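Local coordinates for protein putative thiosugar synthase (Amycolatopsis orientalis, PDB 4N6F) that probably acts as a thiosugar synthase of ThiG-like TIM-barrel fold, building 2-thiosugars with sulfur delivered by a sulfur-carrier protein, at residues A[197-210]-A[232-244]. Residues are numbered along the deposited sequence; the frame is centred on the assembly and turned at random.
Sequences IGSARHVAEAMELG and AMRQAALAGLLSY
Ala204 and Gly240 bring together two neighbouring outer helices of the ThiG-type TIM barrel; the axes of 200-208 and of 232-244, part of helix 226-245, approach to 7.5 Å at a crossing angle of -29°. Small residues permit this closeness: a side chain at Gly240 would collide with Met207 CB and Ala204 O, and Ala236 CB already lies 3.2 Å from Ala200 O. On the barrel side, Val203 points CG1, anti to its backbone nitrogen (chi1 169°), at Ala237, so that Val203 CG1 lies 3.7 Å from Ala237 CB. Met233, extended beyond CG, crosses Val203 at about a right angle and carries CE to Ser199 C (3.6 Å) at the helix N-cap. Met207 instead bends at chi2 and chi3, laying CG on Ala237 O and CE beside Leu241 CB. Polar contact centres on Ser243 OG, which donates to Glu208 OE2 (2.7 Å) from 58° above the carboxylate plane. In the second subunit, Ser199 OG is hydrogen-bonded to Glu208 OE1 and the backbone N of Arg201 to OE2, joining the helix pair to the dimer interface. An alanine in place of Glu208 would probably leave Ser243 OG without this acceptor and deprive those two groups of the second subunit of their partner. Gly210, the positive-phi residue of a Schellman motif, sets its CA over one face of Tyr244 in a CH-pi contact, 3.9 Å from the ring centroid.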
ATOM      1  N   ILE A 197       3.887  -5.209 -12.036  1.00 26.11           N
ATOM      2  CA  ILE A 197       3.035  -4.661 -10.999  1.00 26.75           C
ATOM      3  C   ILE A 197       1.627  -5.228 -11.198  1.00 27.76           C
ATOM      4  O   ILE A 197       1.071  -5.204 -12.302  1.00 28.74           O
ATOM      5  CB  ILE A 197       2.973  -3.120 -11.019  1.00 26.63           C
ATOM      6  CG1 ILE A 197       4.361  -2.507 -10.800  1.00 27.57           C
ATOM      7  CG2 ILE A 197       2.007  -2.616  -9.951  1.00 26.90           C
ATOM      8  CD1 ILE A 197       4.989  -2.843  -9.466  1.00 27.71           C
ATOM      9  N   GLY A 198       1.066  -5.709 -10.102  1.00 27.61           N
ATOM     10  CA  GLY A 198      -0.172  -6.478 -10.097  1.00 28.59           C
ATOM     11  C   GLY A 198      -1.308  -5.785  -9.371  1.00 28.98           C
ATOM     12  O   GLY A 198      -2.465  -5.895  -9.785  1.00 30.85           O
ATOM     13  N   SER A 199      -0.995  -5.084  -8.283  1.00 28.53           N
ATOM     14  CA  SER A 199      -2.018  -4.429  -7.464  1.00 28.46           C
ATOM     15  C   SER A 199      -1.455  -3.267  -6.652  1.00 28.31           C
ATOM     16  O   SER A 199      -0.245  -3.015  -6.657  1.00 27.55           O
ATOM     17  CB  SER A 199      -2.657  -5.445  -6.518  1.00 28.84           C
ATOM     18  OG  SER A 199      -1.752  -5.829  -5.493  1.00 29.18           O
ATOM     19  N   ALA A 200      -2.344  -2.590  -5.932  1.00 28.04           N
ATOM     20  CA  ALA A 200      -1.999  -1.407  -5.153  1.00 29.34           C
ATOM     21  C   ALA A 200      -0.897  -1.628  -4.111  1.00 29.83           C
ATOM     22  O   ALA A 200      -0.111  -0.717  -3.848  1.00 29.81           O
ATOM     23  CB  ALA A 200      -3.241  -0.858  -4.473  1.00 30.15           C
ATOM     24  N   ARG A 201      -0.846  -2.810  -3.507  1.00 29.94           N
ATOM     25  CA  ARG A 201       0.175  -3.091  -2.504  1.00 30.71           C
ATOM     26  C   ARG A 201       1.588  -3.080  -3.083  1.00 28.59           C
ATOM     27  O   ARG A 201       2.524  -2.762  -2.374  1.00 26.88           O
ATOM     28  CB  ARG A 201      -0.087  -4.415  -1.787  1.00 33.04           C
ATOM     29  CG  ARG A 201       0.326  -5.653  -2.552  1.00 36.79           C
ATOM     30  CD  ARG A 201       0.228  -6.878  -1.658  1.00 40.32           C
ATOM     31  NE  ARG A 201       0.611  -8.096  -2.362  1.00 43.87           N
ATOM     32  CZ  ARG A 201      -0.230  -8.913  -2.998  1.00 49.51           C
ATOM     33  NH1 ARG A 201       0.244  -9.999  -3.601  1.00 51.27           N
ATOM     34  NH2 ARG A 201      -1.539  -8.663  -3.035  1.00 51.64           N
ATOM     35  N   HIS A 202       1.730  -3.440  -4.360  1.00 27.55           N
ATOM     36  CA  HIS A 202       3.026  -3.400  -5.038  1.00 27.15           C
ATOM     37  C   HIS A 202       3.487  -1.952  -5.250  1.00 26.11           C
ATOM     38  O   HIS A 202       4.677  -1.647  -5.142  1.00 24.50           O
ATOM     39  CB  HIS A 202       2.961  -4.110  -6.392  1.00 28.23           C
ATOM     40  CG  HIS A 202       2.657  -5.578  -6.315  1.00 29.56           C
ATOM     41  ND1 HIS A 202       3.003  -6.367  -5.237  1.00 31.38           N
ATOM     42  CD2 HIS A 202       2.074  -6.406  -7.209  1.00 29.95           C
ATOM     43  CE1 HIS A 202       2.625  -7.613  -5.467  1.00 31.72           C
ATOM     44  NE2 HIS A 202       2.059  -7.664  -6.657  1.00 30.85           N
ATOM     45  N   VAL A 203       2.535  -1.073  -5.558  1.00 24.59           N
ATOM     46  CA  VAL A 203       2.819   0.344  -5.718  1.00 24.77           C
ATOM     47  C   VAL A 203       3.294   0.918  -4.389  1.00 24.91           C
ATOM     48  O   VAL A 203       4.329   1.565  -4.343  1.00 23.28           O
ATOM     49  CB  VAL A 203       1.597   1.118  -6.246  1.00 24.14           C
ATOM     50  CG1 VAL A 203       1.806   2.624  -6.164  1.00 24.52           C
ATOM     51  CG2 VAL A 203       1.303   0.711  -7.672  1.00 24.77           C
ATOM     52  N   ALA A 204       2.547   0.673  -3.310  1.00 25.09           N
ATOM     53  CA  ALA A 204       2.969   1.125  -1.977  1.00 24.74           C
ATOM     54  C   ALA A 204       4.372   0.625  -1.650  1.00 26.24           C
ATOM     55  O   ALA A 204       5.196   1.380  -1.132  1.00 25.79           O
ATOM     56  CB  ALA A 204       1.992   0.668  -0.905  1.00 24.85           C
ATOM     57  N   GLU A 205       4.638  -0.644  -1.960  1.00 26.84           N
ATOM     58  CA  GLU A 205       5.953  -1.227  -1.739  1.00 28.13           C
ATOM     59  C   GLU A 205       7.052  -0.484  -2.520  1.00 26.71           C
ATOM     60  O   GLU A 205       8.094  -0.162  -1.963  1.00 25.44           O
ATOM     61  CB  GLU A 205       5.964  -2.717  -2.099  1.00 30.29           C
ATOM     62  CG  GLU A 205       7.278  -3.409  -1.745  1.00 32.40           C
ATOM     63  CD  GLU A 205       7.289  -4.887  -2.072  1.00 35.08           C
ATOM     64  OE1 GLU A 205       8.337  -5.528  -1.832  1.00 38.11           O
ATOM     65  OE2 GLU A 205       6.268  -5.415  -2.573  1.00 37.90           O
ATOM     66  N   ALA A 206       6.816  -0.212  -3.800  1.00 25.28           N
ATOM     67  CA  ALA A 206       7.802   0.494  -4.614  1.00 24.79           C
ATOM     68  C   ALA A 206       8.194   1.820  -3.980  1.00 24.06           C
ATOM     69  O   ALA A 206       9.370   2.137  -3.904  1.00 24.52           O
ATOM     70  CB  ALA A 206       7.276   0.740  -6.011  1.00 25.34           C
ATOM     71  N   MET A 207       7.211   2.576  -3.511  1.00 23.31           N
ATOM     72  CA  MET A 207       7.476   3.880  -2.920  1.00 24.95           C
ATOM     73  C   MET A 207       8.258   3.765  -1.616  1.00 25.60           C
ATOM     74  O   MET A 207       9.102   4.625  -1.313  1.00 25.23           O
ATOM     75  CB  MET A 207       6.173   4.637  -2.676  1.00 25.31           C
ATOM     76  CG  MET A 207       5.314   4.814  -3.917  1.00 26.42           C
ATOM     77  SD  MET A 207       6.155   5.617  -5.289  1.00 26.57           S
ATOM     78  CE  MET A 207       6.213   7.293  -4.696  1.00 27.18           C
ATOM     79  N   GLU A 208       8.007   2.696  -0.859  1.00 26.39           N
ATOM     80  CA  GLU A 208       8.733   2.464   0.393  1.00 28.28           C
ATOM     81  C   GLU A 208      10.182   2.043   0.166  1.00 27.56           C
ATOM     82  O   GLU A 208      10.977   2.087   1.087  1.00 29.79           O
ATOM     83  CB  GLU A 208       7.997   1.462   1.285  1.00 27.99           C
ATOM     84  CG  GLU A 208       6.689   2.038   1.798  1.00 29.09           C
ATOM     85  CD  GLU A 208       6.002   1.193   2.854  1.00 31.05           C
ATOM     86  OE1 GLU A 208       6.501   0.101   3.212  1.00 35.12           O
ATOM     87  OE2 GLU A 208       4.948   1.637   3.336  1.00 30.98           O
ATOM     88  N   LEU A 209      10.522   1.655  -1.060  1.00 27.09           N
ATOM     89  CA  LEU A 209      11.920   1.426  -1.440  1.00 26.48           C
ATOM     90  C   LEU A 209      12.631   2.732  -1.848  1.00 25.24           C
ATOM     91  O   LEU A 209      13.826   2.723  -2.089  1.00 24.76           O
ATOM     92  CB  LEU A 209      12.006   0.439  -2.609  1.00 26.51           C
ATOM     93  CG  LEU A 209      11.427  -0.960  -2.397  1.00 26.92           C
ATOM     94  CD1 LEU A 209      11.607  -1.759  -3.670  1.00 27.18           C
ATOM     95  CD2 LEU A 209      12.076  -1.667  -1.220  1.00 27.63           C
ATOM     96  N   GLY A 210      11.891   3.833  -1.929  1.00 23.60           N
ATOM     97  CA  GLY A 210      12.429   5.108  -2.424  1.00 24.27           C
ATOM     98  C   GLY A 210      12.126   5.421  -3.893  1.00 22.05           C
ATOM     99  O   GLY A 210      12.623   6.400  -4.429  1.00 22.60           O
ATOM    100  N   ALA A 232      -7.213   3.062  -6.827  1.00 25.74           N
ATOM    101  CA  ALA A 232      -6.530   2.428  -5.716  1.00 26.42           C
ATOM    102  C   ALA A 232      -5.022   2.647  -5.776  1.00 26.58           C
ATOM    103  O   ALA A 232      -4.376   2.845  -4.755  1.00 26.65           O
ATOM    104  CB  ALA A 232      -6.828   0.940  -5.705  1.00 27.18           C
ATOM    105  N   MET A 233      -4.467   2.590  -6.977  1.00 28.14           N
ATOM    106  CA  MET A 233      -3.040   2.777  -7.169  1.00 28.49           C
ATOM    107  C   MET A 233      -2.585   4.221  -6.912  1.00 28.06           C
ATOM    108  O   MET A 233      -1.508   4.431  -6.347  1.00 25.41           O
ATOM    109  CB  MET A 233      -2.641   2.302  -8.560  1.00 28.79           C
ATOM    110  CG  MET A 233      -2.538   0.791  -8.603  1.00 29.90           C
ATOM    111  SD  MET A 233      -2.087   0.198 -10.227  1.00 31.82           S
ATOM    112  CE  MET A 233      -1.774  -1.518  -9.823  1.00 30.30           C
ATOM    113  N   ARG A 234      -3.397   5.200  -7.316  1.00 27.56           N
ATOM    114  CA  ARG A 234      -3.125   6.601  -6.985  1.00 29.13           C
ATOM    115  C   ARG A 234      -2.984   6.749  -5.478  1.00 28.33           C
ATOM    116  O   ARG A 234      -2.031   7.355  -4.981  1.00 26.18           O
ATOM    117  CB  ARG A 234      -4.239   7.536  -7.478  1.00 32.03           C
ATOM    118  CG  ARG A 234      -3.779   8.981  -7.609  1.00 36.63           C
ATOM    119  CD  ARG A 234      -4.689  10.007  -6.960  1.00 40.33           C
ATOM    120  NE  ARG A 234      -5.866  10.325  -7.758  1.00 42.89           N
ATOM    121  CZ  ARG A 234      -6.214  11.540  -8.201  1.00 46.58           C
ATOM    122  NH1 ARG A 234      -5.470  12.618  -7.968  1.00 47.43           N
ATOM    123  NH2 ARG A 234      -7.332  11.672  -8.908  1.00 47.29           N
ATOM    124  N   GLN A 235      -3.945   6.186  -4.753  1.00 28.36           N
ATOM    125  CA  GLN A 235      -3.967   6.288  -3.299  1.00 30.08           C
ATOM    126  C   GLN A 235      -2.780   5.579  -2.686  1.00 27.16           C
ATOM    127  O   GLN A 235      -2.177   6.088  -1.754  1.00 26.97           O
ATOM    128  CB  GLN A 235      -5.262   5.693  -2.734  1.00 33.40           C
ATOM    129  CG  GLN A 235      -6.510   6.480  -3.105  1.00 37.51           C
ATOM    130  CD  GLN A 235      -6.460   7.917  -2.621  1.00 42.12           C
ATOM    131  OE1 GLN A 235      -6.897   8.839  -3.311  1.00 45.47           O
ATOM    132  NE2 GLN A 235      -5.906   8.113  -1.436  1.00 45.15           N
ATOM    133  N   ALA A 236      -2.455   4.408  -3.220  1.00 25.53           N
ATOM    134  CA  ALA A 236      -1.356   3.597  -2.714  1.00 25.55           C
ATOM    135  C   ALA A 236       0.003   4.272  -2.909  1.00 26.13           C
ATOM    136  O   ALA A 236       0.903   4.127  -2.075  1.00 26.62           O
ATOM    137  CB  ALA A 236      -1.359   2.232  -3.380  1.00 24.61           C
ATOM    138  N   ALA A 237       0.148   4.973  -4.025  1.00 26.77           N
ATOM    139  CA  ALA A 237       1.373   5.709  -4.332  1.00 28.31           C
ATOM    140  C   ALA A 237       1.574   6.832  -3.322  1.00 27.20           C
ATOM    141  O   ALA A 237       2.672   7.041  -2.816  1.00 25.63           O
ATOM    142  CB  ALA A 237       1.308   6.272  -5.747  1.00 28.45           C
ATOM    143  N   LEU A 238       0.495   7.540  -3.021  1.00 28.17           N
ATOM    144  CA  LEU A 238       0.545   8.622  -2.047  1.00 29.75           C
ATOM    145  C   LEU A 238       0.773   8.112  -0.629  1.00 28.48           C
ATOM    146  O   LEU A 238       1.578   8.689   0.093  1.00 27.53           O
ATOM    147  CB  LEU A 238      -0.707   9.497  -2.142  1.00 33.64           C
ATOM    148  CG  LEU A 238      -0.779  10.253  -3.488  1.00 37.86           C
ATOM    149  CD1 LEU A 238      -2.096  11.013  -3.639  1.00 40.04           C
ATOM    150  CD2 LEU A 238       0.397  11.215  -3.677  1.00 39.27           C
ATOM    151  N   ALA A 239       0.101   7.024  -0.241  1.00 27.28           N
ATOM    152  CA  ALA A 239       0.332   6.401   1.069  1.00 26.75           C
ATOM    153  C   ALA A 239       1.761   5.912   1.201  1.00 26.20           C
ATOM    154  O   ALA A 239       2.368   6.035   2.254  1.00 27.00           O
ATOM    155  CB  ALA A 239      -0.617   5.229   1.293  1.00 27.19           C
ATOM    156  N   GLY A 240       2.280   5.313   0.137  1.00 26.03           N
ATOM    157  CA  GLY A 240       3.631   4.773   0.137  1.00 25.59           C
ATOM    158  C   GLY A 240       4.680   5.856   0.267  1.00 24.90           C
ATOM    159  O   GLY A 240       5.686   5.672   0.938  1.00 23.44           O
ATOM    160  N   LEU A 241       4.443   6.976  -0.406  1.00 26.51           N
ATOM    161  CA  LEU A 241       5.324   8.128  -0.339  1.00 26.95           C
ATOM    162  C   LEU A 241       5.349   8.663   1.090  1.00 28.67           C
ATOM    163  O   LEU A 241       6.418   8.798   1.687  1.00 28.08           O
ATOM    164  CB  LEU A 241       4.860   9.203  -1.320  1.00 27.15           C
ATOM    165  CG  LEU A 241       5.665  10.504  -1.356  1.00 27.29           C
ATOM    166  CD1 LEU A 241       7.036  10.262  -1.969  1.00 27.10           C
ATOM    167  CD2 LEU A 241       4.913  11.584  -2.124  1.00 27.19           C
ATOM    168  N   LEU A 242       4.167   8.932   1.646  1.00 28.75           N
ATOM    169  CA  LEU A 242       4.076   9.462   3.001  1.00 30.50           C
ATOM    170  C   LEU A 242       4.715   8.544   4.018  1.00 30.13           C
ATOM    171  O   LEU A 242       5.364   9.016   4.952  1.00 29.20           O
ATOM    172  CB  LEU A 242       2.628   9.739   3.395  1.00 33.52           C
ATOM    173  CG  LEU A 242       1.973  10.883   2.627  1.00 36.33           C
ATOM    174  CD1 LEU A 242       0.527  11.047   3.072  1.00 38.63           C
ATOM    175  CD2 LEU A 242       2.758  12.173   2.827  1.00 38.90           C
ATOM    176  N   SER A 243       4.542   7.240   3.815  1.00 28.30           N
ATOM    177  CA  SER A 243       5.119   6.229   4.680  1.00 28.05           C
ATOM    178  C   SER A 243       6.643   6.237   4.561  1.00 27.95           C
ATOM    179  O   SER A 243       7.350   6.197   5.568  1.00 28.85           O
ATOM    180  CB  SER A 243       4.535   4.849   4.325  1.00 28.03           C
ATOM    181  OG  SER A 243       5.227   3.788   4.945  1.00 26.75           O
ATOM    182  N   TYR A 244       7.156   6.278   3.338  1.00 27.82           N
ATOM    183  CA  TYR A 244       8.604   6.402   3.142  1.00 28.67           C
ATOM    184  C   TYR A 244       9.120   7.660   3.854  1.00 28.79           C
ATOM    185  O   TYR A 244      10.066   7.597   4.613  1.00 27.61           O
ATOM    186  CB  TYR A 244       8.948   6.467   1.659  1.00 28.58           C
ATOM    187  CG  TYR A 244      10.430   6.569   1.358  1.00 28.12           C
ATOM    188  CD1 TYR A 244      11.267   5.478   1.530  1.00 29.41           C
ATOM    189  CD2 TYR A 244      10.982   7.744   0.880  1.00 30.01           C
ATOM    190  CE1 TYR A 244      12.613   5.550   1.238  1.00 30.74           C
ATOM    191  CE2 TYR A 244      12.340   7.832   0.582  1.00 31.65           C
ATOM    192  CZ  TYR A 244      13.145   6.731   0.754  1.00 31.45           C
ATOM    193  OH  TYR A 244      14.493   6.801   0.462  1.00 34.68           O
TER